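Local coordinates for hypothetical protein, haloacid dehalogenase-like hydrolase (Bacillus subtilis, PDB 1NRW) that dephosphorylates phosphorylated five- and six-carbon sugars and nucleoside monophosphates in vitro, and flavin mononucleotide to a lesser extent, as a magnesium-dependent phosphatase of the HAD superfamily, at residues Glu27-Gln32 against Gly279-Met284; Arg31-Gln34 against Glu39-Val42; His48-Ser53 against Glu105-Ser110; Ser66-Val71 against Thr199-Ala204. All blocks are in the same frame, centred on the assembly; numbering follows the deposited sequence.

Interaction 1 of 4, residues Glu27-Gln32 against Gly279-Met284; sequences ENALRQ and GVAHMM
Ala29 and Ala281, whose small side chains meet where the two helices touch, bring no flat group to the contact; the flat groups that do pair, Arg31 and Glu27, lie elsewhere on helix 24-35. There the guanidinium of Arg31 has Glu27 OE2 at its edge, in its own plane, one helical turn back. Two of its nitrogens grip that single oxygen side-on, Arg31 NE at 3.0 Å from Glu27 OE2 and Arg31 NH2 at 3.2 Å from it. The NE bond uses the anti lone pair of OE2, whereas NH2 lies 23° out of the carboxylate plane.

Across the contact itself the packing is purely apolar. Ala29 CB points at the second helix and comes within 3.6 Å of Ala281 CA and 3.7 Å of Ala281 CB, so a methyl rests directly on the opposing backbone. The CA atoms of Ala29 and Ala281 are 5.1 Å apart, a close approach that two small residues allow. Met284, a selenomethionine, adds its CG at 4.0 Å from Ala29 CB. Bends at chi2 and chi3 then carry its selenium end elsewhere, to Ala33 and Ile7.

Asn26 OD1 ties the helices further by accepting from Ala281 N in the first turn of helix 279-286. Leu30 and Val280 both rest on Ile9 of strand 6-10, while Met283 and Met284 reach Ile7, so the two helices lie side by side against one central strand of the core sheet.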
loop_
_atom_site.group_PDB
_atom_site.type_symbol
_atom_site.label_atom_id
_atom_site.label_comp_id
_atom_site.label_asym_id
_atom_site.label_seq_id
_atom_site.Cartn_x
_atom_site.Cartn_y
_atom_site.Cartn_z
ATOM N N GLU A 27 -3.611 -8.832 -16.034
ATOM C CA GLU A 27 -3.549 -10.200 -15.538
ATOM C C GLU A 27 -2.660 -11.021 -16.462
ATOM O O GLU A 27 -1.808 -11.773 -15.999
ATOM C CB GLU A 27 -4.938 -10.847 -15.468
ATOM C CG GLU A 27 -4.897 -12.216 -14.790
ATOM C CD GLU A 27 -6.223 -12.952 -14.818
ATOM O OE1 GLU A 27 -7.265 -12.307 -15.050
ATOM O OE2 GLU A 27 -6.219 -14.182 -14.595
ATOM N N ASN A 28 -2.863 -10.878 -17.770
ATOM C CA ASN A 28 -2.052 -11.609 -18.736
ATOM C C ASN A 28 -0.577 -11.241 -18.605
ATOM O O ASN A 28 0.292 -12.108 -18.686
ATOM C CB ASN A 28 -2.529 -11.333 -20.170
ATOM C CG ASN A 28 -3.842 -12.033 -20.496
ATOM O OD1 ASN A 28 -4.022 -13.214 -20.197
ATOM N ND2 ASN A 28 -4.760 -11.308 -21.130
ATOM N N ALA A 29 -0.295 -9.955 -18.398
ATOM C CA ALA A 29 1.087 -9.496 -18.255
ATOM C C ALA A 29 1.750 -10.105 -17.019
ATOM O O ALA A 29 2.922 -10.487 -17.062
ATOM C CB ALA A 29 1.132 -7.966 -18.181
ATOM N N LEU A 30 1.007 -10.195 -15.918
ATOM C CA LEU A 30 1.542 -10.776 -14.685
ATOM C C LEU A 30 1.872 -12.252 -14.868
ATOM O O LEU A 30 2.939 -12.719 -14.464
ATOM C CB LEU A 30 0.544 -10.645 -13.527
ATOM C CG LEU A 30 0.359 -9.298 -12.830
ATOM C CD1 LEU A 30 -0.589 -9.472 -11.647
ATOM C CD2 LEU A 30 1.698 -8.775 -12.354
ATOM N N ARG A 31 0.943 -12.990 -15.465
ATOM C CA ARG A 31 1.148 -14.412 -15.695
ATOM C C ARG A 31 2.292 -14.656 -16.672
ATOM O O ARG A 31 3.036 -15.624 -16.525
ATOM C CB ARG A 31 -0.137 -15.056 -16.213
ATOM C CG ARG A 31 -1.263 -15.042 -15.188
ATOM C CD ARG A 31 -2.531 -15.674 -15.729
ATOM N NE ARG A 31 -3.599 -15.666 -14.730
ATOM C CZ ARG A 31 -3.584 -16.379 -13.607
ATOM N NH1 ARG A 31 -2.553 -17.170 -13.324
ATOM N NH2 ARG A 31 -4.601 -16.297 -12.759
ATOM N N GLN A 32 2.444 -13.776 -17.657
ATOM C CA GLN A 32 3.524 -13.938 -18.631
ATOM C C GLN A 32 4.868 -13.739 -17.945
ATOM O O GLN A 32 5.833 -14.452 -18.223
ATOM C CB GLN A 32 3.380 -12.937 -19.782
ATOM C CG GLN A 32 4.471 -13.070 -20.850
ATOM C CD GLN A 32 4.602 -14.490 -21.372
ATOM O OE1 GLN A 32 3.606 -15.120 -21.735
ATOM N NE2 GLN A 32 5.832 -15.001 -21.420
ATOM N N GLY A 279 -0.983 0.444 -17.769
ATOM C CA GLY A 279 0.419 0.810 -17.646
ATOM C C GLY A 279 1.315 -0.324 -17.178
ATOM O O GLY A 279 2.452 -0.457 -17.630
ATOM N N VAL A 280 0.823 -1.151 -16.262
ATOM C CA VAL A 280 1.638 -2.259 -15.782
ATOM C C VAL A 280 1.952 -3.218 -16.933
ATOM O O VAL A 280 3.098 -3.649 -17.091
ATOM C CB VAL A 280 0.939 -3.006 -14.619
ATOM C CG1 VAL A 280 1.721 -4.252 -14.258
ATOM C CG2 VAL A 280 0.852 -2.077 -13.400
ATOM N N ALA A 281 0.948 -3.545 -17.742
ATOM C CA ALA A 281 1.174 -4.431 -18.883
ATOM C C ALA A 281 2.143 -3.765 -19.874
ATOM O O ALA A 281 3.062 -4.413 -20.389
ATOM C CB ALA A 281 -0.146 -4.753 -19.574
ATOM N N HIS A 282 1.947 -2.472 -20.131
ATOM C CA HIS A 282 2.823 -1.746 -21.054
ATOM C C HIS A 282 4.269 -1.813 -20.580
ATOM O O HIS A 282 5.183 -2.026 -21.376
ATOM C CB HIS A 282 2.387 -0.279 -21.196
ATOM C CG HIS A 282 3.359 0.565 -21.964
ATOM N ND1 HIS A 282 4.407 1.227 -21.363
ATOM C CD2 HIS A 282 3.470 0.815 -23.292
ATOM C CE1 HIS A 282 5.122 1.850 -22.285
ATOM N NE2 HIS A 282 4.574 1.616 -23.464
HETATM N N MSE A 283 4.480 -1.632 -19.281
HETATM C CA MSE A 283 5.831 -1.695 -18.740
HETATM C C MSE A 283 6.438 -3.078 -18.980
HETATM O O MSE A 283 7.582 -3.201 -19.409
HETATM C CB MSE A 283 5.822 -1.408 -17.244
HETATM C CG MSE A 283 7.163 -1.669 -16.588
HETATM SE SE MSE A 283 6.984 -1.793 -14.686
HETATM C CE MSE A 283 5.841 -3.345 -14.608
HETATM N N MSE A 284 5.664 -4.122 -18.692
HETATM C CA MSE A 284 6.140 -5.490 -18.874
HETATM C C MSE A 284 6.603 -5.792 -20.290
HETATM O O MSE A 284 7.632 -6.438 -20.496
HETATM C CB MSE A 284 5.038 -6.488 -18.505
HETATM C CG MSE A 284 4.697 -6.508 -17.039
HETATM SE SE MSE A 284 6.176 -7.184 -16.028
HETATM C CE MSE A 284 7.254 -5.598 -15.980
#

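Interaction 2 of 4, residues Arg31-Gln34 against Glu39-Val42; sequences RQAQ and EVVV
Val40 sets its CG2 methyl against two consecutive residues of helix 24-35, touching Ala33 CB at 3.8 Å and Gln34 CG at 3.9 Å. CG1 lies anti to the backbone N (chi1 175°), which leaves CG2 beside that N and directed at the helix. The alanine methyl points toward the strand, and its shortness lets the valine branch come close. Gln34 meets the same methyl differently, with its aliphatic stem crossing the valine at about a right angle.

Beyond CG the Gln34 chain runs extended and brings its amide to the start of the strand. Here Gln34 NE2 donates to water 1 at 2.9 Å, and Val40 N donates to the same water at 3.0 Å. NE2 also bonds the carbonyl oxygen of Lys61, so the amide nitrogen has partners in both the loop before strand 63-66 and the bridging water.

Helix 24-35 connects strand 6-10 to the parallel, adjacent strand 39-43, the beta-alpha-beta crossover of the Rossmann-like HAD core. Glu39 and Val41 form backbone bonds with strand 6-10 or the residue just before it, and Val40 pairs with Trp63 on the other neighbouring strand.

The contact thus combines an apolar centre with a hydrated margin. Ala33 and Val40 meet through methyls alone, while water 1 supplies one acceptor shared by two N-H groups, those of Val40 N and Gln34 NE2. With both that water and Lys61 to satisfy, the glutamine amide is likely to be limited in rotation.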
loop_
_atom_site.group_PDB
_atom_site.type_symbol
_atom_site.label_atom_id
_atom_site.label_comp_id
_atom_site.label_asym_id
_atom_site.label_seq_id
_atom_site.Cartn_x
_atom_site.Cartn_y
_atom_site.Cartn_z
ATOM N N ARG A 31 0.943 -12.990 -15.465
ATOM C CA ARG A 31 1.148 -14.412 -15.695
ATOM C C ARG A 31 2.292 -14.656 -16.672
ATOM O O ARG A 31 3.036 -15.624 -16.525
ATOM C CB ARG A 31 -0.137 -15.056 -16.213
ATOM C CG ARG A 31 -1.263 -15.042 -15.188
ATOM C CD ARG A 31 -2.531 -15.674 -15.729
ATOM N NE ARG A 31 -3.599 -15.666 -14.730
ATOM C CZ ARG A 31 -3.584 -16.379 -13.607
ATOM N NH1 ARG A 31 -2.553 -17.170 -13.324
ATOM N NH2 ARG A 31 -4.601 -16.297 -12.759
ATOM N N GLN A 32 2.444 -13.776 -17.657
ATOM C CA GLN A 32 3.524 -13.938 -18.631
ATOM C C GLN A 32 4.868 -13.739 -17.945
ATOM O O GLN A 32 5.833 -14.452 -18.223
ATOM C CB GLN A 32 3.380 -12.937 -19.782
ATOM C CG GLN A 32 4.471 -13.070 -20.850
ATOM C CD GLN A 32 4.602 -14.490 -21.372
ATOM O OE1 GLN A 32 3.606 -15.120 -21.735
ATOM N NE2 GLN A 32 5.832 -15.001 -21.420
ATOM N N ALA A 33 4.925 -12.761 -17.048
ATOM C CA ALA A 33 6.143 -12.479 -16.309
ATOM C C ALA A 33 6.520 -13.692 -15.465
ATOM O O ALA A 33 7.685 -14.077 -15.406
ATOM C CB ALA A 33 5.946 -11.254 -15.415
ATOM N N GLN A 34 5.533 -14.305 -14.819
ATOM C CA GLN A 34 5.809 -15.473 -13.994
ATOM C C GLN A 34 6.230 -16.632 -14.885
ATOM O O GLN A 34 7.062 -17.461 -14.505
ATOM C CB GLN A 34 4.576 -15.837 -13.161
ATOM C CG GLN A 34 4.177 -14.731 -12.196
ATOM C CD GLN A 34 3.000 -15.103 -11.319
ATOM O OE1 GLN A 34 1.958 -15.525 -11.812
ATOM N NE2 GLN A 34 3.162 -14.946 -10.010
ATOM N N GLU A 39 10.171 -13.166 -10.753
ATOM C CA GLU A 39 9.475 -13.158 -9.474
ATOM C C GLU A 39 8.635 -11.885 -9.431
ATOM O O GLU A 39 9.167 -10.780 -9.541
ATOM C CB GLU A 39 10.472 -13.150 -8.314
ATOM C CG GLU A 39 11.362 -14.386 -8.220
ATOM C CD GLU A 39 10.605 -15.642 -7.820
ATOM O OE1 GLU A 39 9.433 -15.540 -7.398
ATOM O OE2 GLU A 39 11.191 -16.740 -7.917
ATOM N N VAL A 40 7.325 -12.041 -9.285
ATOM C CA VAL A 40 6.442 -10.884 -9.231
ATOM C C VAL A 40 5.982 -10.623 -7.807
ATOM O O VAL A 40 5.524 -11.535 -7.111
ATOM C CB VAL A 40 5.204 -11.074 -10.134
ATOM C CG1 VAL A 40 4.245 -9.894 -9.952
ATOM C CG2 VAL A 40 5.642 -11.178 -11.595
ATOM N N VAL A 41 6.111 -9.370 -7.383
ATOM C CA VAL A 41 5.713 -8.962 -6.044
ATOM C C VAL A 41 4.748 -7.786 -6.114
ATOM O O VAL A 41 4.987 -6.825 -6.844
ATOM C CB VAL A 41 6.942 -8.533 -5.213
ATOM C CG1 VAL A 41 6.533 -8.273 -3.770
ATOM C CG2 VAL A 41 8.021 -9.603 -5.298
ATOM N N VAL A 42 3.649 -7.879 -5.374
ATOM C CA VAL A 42 2.663 -6.804 -5.314
ATOM C C VAL A 42 2.865 -6.157 -3.946
ATOM O O VAL A 42 2.865 -6.843 -2.916
ATOM C CB VAL A 42 1.232 -7.356 -5.473
ATOM C CG1 VAL A 42 0.205 -6.279 -5.155
ATOM C CG2 VAL A 42 1.039 -7.842 -6.902
HETATM O O HOH W 1 5.491 -14.239 -8.385
#

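Interaction 3 of 4, residues His48-Ser53 against Glu105-Ser110; sequences HFDVMS and EVFTGS
Phe49 reaches across to the turn after strand 103-108, with CG placed between the backbone N and the carbonyl carbon (chi1 49°), a setting that turns the ring toward Gly109 and Ser110. In the conformer described, Phe49 CE2 lies 3.8 Å from Ser110 O, which approaches obliquely. Gly109 O stands at the ring edge, 4.1 Å from the same Phe49 CE2. Because the residue is modelled in a second conformer as well, these contacts of ring carbon with carbonyl oxygen are less certain.

Next comes Asp50, whose OD2 is 4.2 Å from Phe107 CE1 and lies at the edge of the ring, near its plane, a loose contact too long to count for much. Its firmer partner is the backbone: Ala47 N donates to Asp50 OD2 at the start of the helix.

A turn further on, Ser53 OG bonds back to Phe49 O at 2.9 Å. Ser53 N reaches that oxygen from the other face of the carbonyl plane, so one residue grips the acceptor twice.

Helix 48-55 belongs to the HAD core, and strand 103-108 to the six-stranded sheet of the cap. Ile112 of strand 112-114 touches Phe49, Asp50 and Phe107 alike, while His48, at the start of the segment, packs on strand 63-66.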
loop_
_atom_site.group_PDB
_atom_site.type_symbol
_atom_site.label_atom_id
_atom_site.label_comp_id
_atom_site.label_asym_id
_atom_site.label_seq_id
_atom_site.Cartn_x
_atom_site.Cartn_y
_atom_site.Cartn_z
ATOM N N HIS A 48 -2.665 -7.860 3.923
ATOM C CA HIS A 48 -2.499 -9.007 3.052
ATOM C C HIS A 48 -3.868 -9.563 2.621
ATOM O O HIS A 48 -4.052 -9.934 1.463
ATOM C CB HIS A 48 -1.682 -10.096 3.773
ATOM C CG HIS A 48 -1.552 -11.374 3.000
ATOM N ND1 HIS A 48 -0.835 -11.473 1.826
ATOM C CD2 HIS A 48 -2.048 -12.611 3.241
ATOM C CE1 HIS A 48 -0.896 -12.715 1.377
ATOM N NE2 HIS A 48 -1.626 -13.425 2.219
ATOM N N PHE A 49 -4.827 -9.612 3.544
ATOM C CA PHE A 49 -6.142 -10.136 3.194
ATOM C C PHE A 49 -6.907 -9.251 2.212
ATOM O O PHE A 49 -7.799 -9.727 1.515
ATOM C CB PHE A 49 -6.980 -10.428 4.453
ATOM C CG PHE A 49 -7.014 -9.309 5.460
ATOM C CD1 PHE A 49 -7.686 -8.124 5.191
ATOM C CD2 PHE A 49 -6.408 -9.466 6.704
ATOM C CE1 PHE A 49 -7.758 -7.110 6.150
ATOM C CE2 PHE A 49 -6.472 -8.462 7.668
ATOM C CZ PHE A 49 -7.149 -7.281 7.391
ATOM N N ASP A 50 -6.551 -7.971 2.144
ATOM C CA ASP A 50 -7.200 -7.052 1.200
ATOM C C ASP A 50 -6.731 -7.434 -0.202
ATOM O O ASP A 50 -7.495 -7.383 -1.167
ATOM C CB ASP A 50 -6.808 -5.590 1.455
ATOM C CG ASP A 50 -7.480 -5.003 2.676
ATOM O OD1 ASP A 50 -8.662 -5.326 2.919
ATOM O OD2 ASP A 50 -6.832 -4.196 3.381
ATOM N N VAL A 51 -5.459 -7.813 -0.314
ATOM C CA VAL A 51 -4.911 -8.206 -1.604
ATOM C C VAL A 51 -5.511 -9.544 -2.022
ATOM O O VAL A 51 -5.889 -9.726 -3.175
ATOM C CB VAL A 51 -3.367 -8.337 -1.551
ATOM C CG1 VAL A 51 -2.828 -8.717 -2.927
ATOM C CG2 VAL A 51 -2.747 -7.024 -1.084
HETATM N N MSE A 52 -5.604 -10.473 -1.075
HETATM C CA MSE A 52 -6.160 -11.796 -1.353
HETATM C C MSE A 52 -7.612 -11.731 -1.817
HETATM O O MSE A 52 -8.036 -12.524 -2.657
HETATM C CB MSE A 52 -6.059 -12.676 -0.109
HETATM C CG MSE A 52 -4.640 -12.887 0.370
HETATM SE SE MSE A 52 -3.601 -13.874 -0.920
HETATM C CE MSE A 52 -2.921 -12.431 -1.979
ATOM N N SER A 53 -8.375 -10.788 -1.270
ATOM C CA SER A 53 -9.775 -10.649 -1.657
ATOM C C SER A 53 -9.888 -10.315 -3.140
ATOM O O SER A 53 -10.855 -10.698 -3.802
ATOM C CB SER A 53 -10.457 -9.565 -0.822
ATOM O OG SER A 53 -10.541 -9.966 0.536
ATOM N N GLU A 105 -6.930 3.875 10.971
ATOM C CA GLU A 105 -7.099 2.450 10.740
ATOM C C GLU A 105 -5.815 1.790 11.218
ATOM O O GLU A 105 -4.721 2.267 10.914
ATOM C CB GLU A 105 -7.318 2.171 9.250
ATOM C CG GLU A 105 -8.554 2.864 8.678
ATOM C CD GLU A 105 -8.770 2.568 7.204
ATOM O OE1 GLU A 105 -8.043 1.717 6.646
ATOM O OE2 GLU A 105 -9.677 3.184 6.605
ATOM N N VAL A 106 -5.955 0.706 11.972
ATOM C CA VAL A 106 -4.797 -0.004 12.507
ATOM C C VAL A 106 -4.661 -1.372 11.850
ATOM O O VAL A 106 -5.470 -2.274 12.077
ATOM C CB VAL A 106 -4.917 -0.186 14.040
ATOM C CG1 VAL A 106 -3.614 -0.747 14.605
ATOM C CG2 VAL A 106 -5.243 1.156 14.704
ATOM N N PHE A 107 -3.631 -1.517 11.028
ATOM C CA PHE A 107 -3.380 -2.770 10.333
ATOM C C PHE A 107 -2.612 -3.716 11.245
ATOM O O PHE A 107 -1.500 -3.411 11.667
ATOM C CB PHE A 107 -2.588 -2.495 9.053
ATOM C CG PHE A 107 -3.368 -1.721 8.022
ATOM C CD1 PHE A 107 -4.063 -2.388 7.014
ATOM C CD2 PHE A 107 -3.450 -0.334 8.091
ATOM C CE1 PHE A 107 -4.836 -1.679 6.088
ATOM C CE2 PHE A 107 -4.222 0.387 7.166
ATOM C CZ PHE A 107 -4.913 -0.291 6.167
ATOM N N THR A 108 -3.226 -4.854 11.551
ATOM C CA THR A 108 -2.625 -5.862 12.419
ATOM C C THR A 108 -2.691 -7.206 11.707
ATOM O O THR A 108 -3.038 -7.277 10.530
ATOM C CB THR A 108 -3.395 -5.991 13.745
ATOM O OG1 THR A 108 -4.668 -6.601 13.498
ATOM C CG2 THR A 108 -3.607 -4.624 14.370
ATOM N N GLY A 109 -2.373 -8.276 12.422
ATOM C CA GLY A 109 -2.432 -9.587 11.804
ATOM C C GLY A 109 -3.865 -10.037 11.565
ATOM O O GLY A 109 -4.238 -10.415 10.454
ATOM N N SER A 110 -4.674 -9.972 12.619
ATOM C CA SER A 110 -6.073 -10.388 12.572
ATOM C C SER A 110 -6.996 -9.551 11.685
ATOM O O SER A 110 -7.750 -10.097 10.878
ATOM C CB SER A 110 -6.632 -10.430 13.995
ATOM O OG SER A 110 -6.323 -9.235 14.693
#

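Interaction 4 of 4, residues Ser66-Val71 against Thr199-Ala204; sequences SANGAV and TLVSSA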
loop_
_atom_site.group_PDB
_atom_site.type_symbol
_atom_site.label_atom_id
_atom_site.label_comp_id
_atom_site.label_asym_id
_atom_site.label_seq_id
_atom_site.Cartn_x
_atom_site.Cartn_y
_atom_site.Cartn_z
ATOM N N SER A 66 2.808 -6.205 2.239
ATOM C CA SER A 66 1.658 -5.457 2.731
ATOM C C SER A 66 1.996 -4.589 3.933
ATOM O O SER A 66 3.113 -4.624 4.439
ATOM C CB SER A 66 0.517 -6.425 3.079
ATOM O OG SER A 66 0.912 -7.386 4.041
ATOM N N ALA A 67 1.026 -3.799 4.377
ATOM C CA ALA A 67 1.224 -2.922 5.521
ATOM C C ALA A 67 2.451 -2.026 5.358
ATOM O O ALA A 67 3.228 -1.824 6.296
ATOM C CB ALA A 67 1.329 -3.749 6.795
ATOM N N ASN A 68 2.616 -1.491 4.152
ATOM C CA ASN A 68 3.708 -0.580 3.843
ATOM C C ASN A 68 5.098 -1.192 4.007
ATOM O O ASN A 68 6.048 -0.495 4.361
ATOM C CB ASN A 68 3.593 0.681 4.714
ATOM C CG ASN A 68 4.492 1.804 4.236
ATOM O OD1 ASN A 68 4.528 2.113 3.045
ATOM N ND2 ASN A 68 5.209 2.434 5.163
ATOM N N GLY A 69 5.217 -2.488 3.750
ATOM C CA GLY A 69 6.516 -3.128 3.862
ATOM C C GLY A 69 6.773 -3.764 5.212
ATOM O O GLY A 69 7.878 -4.244 5.479
ATOM N N ALA A 70 5.763 -3.767 6.073
ATOM C CA ALA A 70 5.906 -4.377 7.391
ATOM C C ALA A 70 5.681 -5.883 7.316
ATOM O O ALA A 70 6.142 -6.631 8.182
ATOM C CB ALA A 70 4.903 -3.758 8.371
ATOM N N VAL A 71 4.976 -6.328 6.280
ATOM C CA VAL A 71 4.663 -7.746 6.127
ATOM C C VAL A 71 4.968 -8.308 4.739
ATOM O O VAL A 71 4.723 -7.655 3.720
ATOM C CB VAL A 71 3.165 -7.999 6.449
ATOM C CG1 VAL A 71 2.840 -9.479 6.340
ATOM C CG2 VAL A 71 2.840 -7.480 7.841
ATOM N N THR A 199 8.627 5.117 10.010
ATOM C CA THR A 199 8.641 5.400 8.580
ATOM C C THR A 199 7.339 6.178 8.347
ATOM O O THR A 199 6.259 5.714 8.723
ATOM C CB THR A 199 8.622 4.110 7.723
ATOM O OG1 THR A 199 9.886 3.439 7.826
ATOM C CG2 THR A 199 8.363 4.446 6.259
ATOM N N LEU A 200 7.449 7.368 7.765
ATOM C CA LEU A 200 6.280 8.201 7.490
ATOM C C LEU A 200 6.073 8.373 5.990
ATOM O O LEU A 200 6.967 8.839 5.281
ATOM C CB LEU A 200 6.445 9.583 8.136
ATOM C CG LEU A 200 5.433 10.662 7.706
ATOM C CD1 LEU A 200 4.032 10.280 8.168
ATOM C CD2 LEU A 200 5.833 12.010 8.297
ATOM N N VAL A 201 4.893 7.989 5.512
ATOM C CA VAL A 201 4.553 8.119 4.097
ATOM C C VAL A 201 3.084 8.510 3.947
ATOM O O VAL A 201 2.395 8.770 4.935
ATOM C CB VAL A 201 4.784 6.792 3.317
ATOM C CG1 VAL A 201 6.244 6.384 3.400
ATOM C CG2 VAL A 201 3.877 5.692 3.863
ATOM N N SER A 202 2.623 8.566 2.701
ATOM C CA SER A 202 1.233 8.885 2.397
ATOM C C SER A 202 0.838 8.081 1.166
ATOM O O SER A 202 1.667 7.858 0.275
ATOM C CB SER A 202 1.066 10.383 2.114
ATOM O OG SER A 202 -0.241 10.669 1.635
ATOM N N SER A 203 -0.415 7.631 1.119
ATOM C CA SER A 203 -0.908 6.860 -0.019
ATOM C C SER A 203 -2.091 7.565 -0.684
ATOM O O SER A 203 -2.686 7.035 -1.623
ATOM C CB SER A 203 -1.340 5.459 0.423
ATOM O OG SER A 203 -2.423 5.519 1.339
ATOM N N ALA A 204 -2.428 8.747 -0.179
ATOM C CA ALA A 204 -3.536 9.544 -0.709
ATOM C C ALA A 204 -3.446 10.972 -0.171
ATOM O O ALA A 204 -2.864 11.211 0.887
ATOM C CB ALA A 204 -4.874 8.910 -0.326
#
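Van der Waals packing carries the direct contact, and it centres on the amide of Asn68. Val201 CG2 comes from the opposite direction and stands well out of the amide plane, obliquely off its outer end, 3.7 Å from Asn68 OD1 and 3.8 Å from Asn68 ND2. A second methyl, Thr199 CG2, lies 3.9 Å from Asn68 ND2. Asn68 CG is anti to the backbone N (chi1 -167°), which carries the amide away from the loop backbone toward the strand.

The hydrogen bonds of these side chains go to neighbours instead. Asn68 ND2 donates to Ser211 OG, and Thr199 OG1 bonds the carbonyl oxygen of Ser212. Replacing Asn68 by an alanine would probably leave Ser211 OG without its amide donor and open a gap beside the Val201 methyl.

Backbone bonds shape the loop itself. Ser66 O accepts from Gly69 N and Val71 N, each at 3.1 Å, while Ser66 N donates to Val71 O at 2.8 Å. Ala70 and Val71 together face Ser66 in a classic beta bulge. Ala67, Asn68 and Gly69 all have positive phi; at the angles of Gly69 a side chain would jam against the preceding carbonyl.

The site borders the phosphate pocket: Asn68 lies about 4 Å from Lys217 and Val201 about 4 Å from Asn243, side chain to side chain, both phosphate-binding residues. Between core strands 63-66 and 71-73, the loop thus projects to strand 198-201, an edge strand of the cap sheet, and also touches strands 207-212 and 172-178.

How the interactions relate
Interactions 1 and 2 use successive turns of helix 24-35 and pack against each other: their centres are 8 Å apart, Leu30 CD2 meets Val40 CG1 at 3.7 Å, and Met284 SE lies 4.1 Å from Ala33 CB. Interactions 3 and 4 instead join core to cap, with centres 12 Å apart and His48 N 3.6 Å from Ser66 CB. Their segments alternate along the chain, and both reach the cap sheet. The calcium ion, bound by Asp10, Asp12, Asp240 and Ser241, lies about 10 Å from the side chain of Asn68 and about 13 Å from that of Phe107, making interaction 4 the nearer of these two to the metal site.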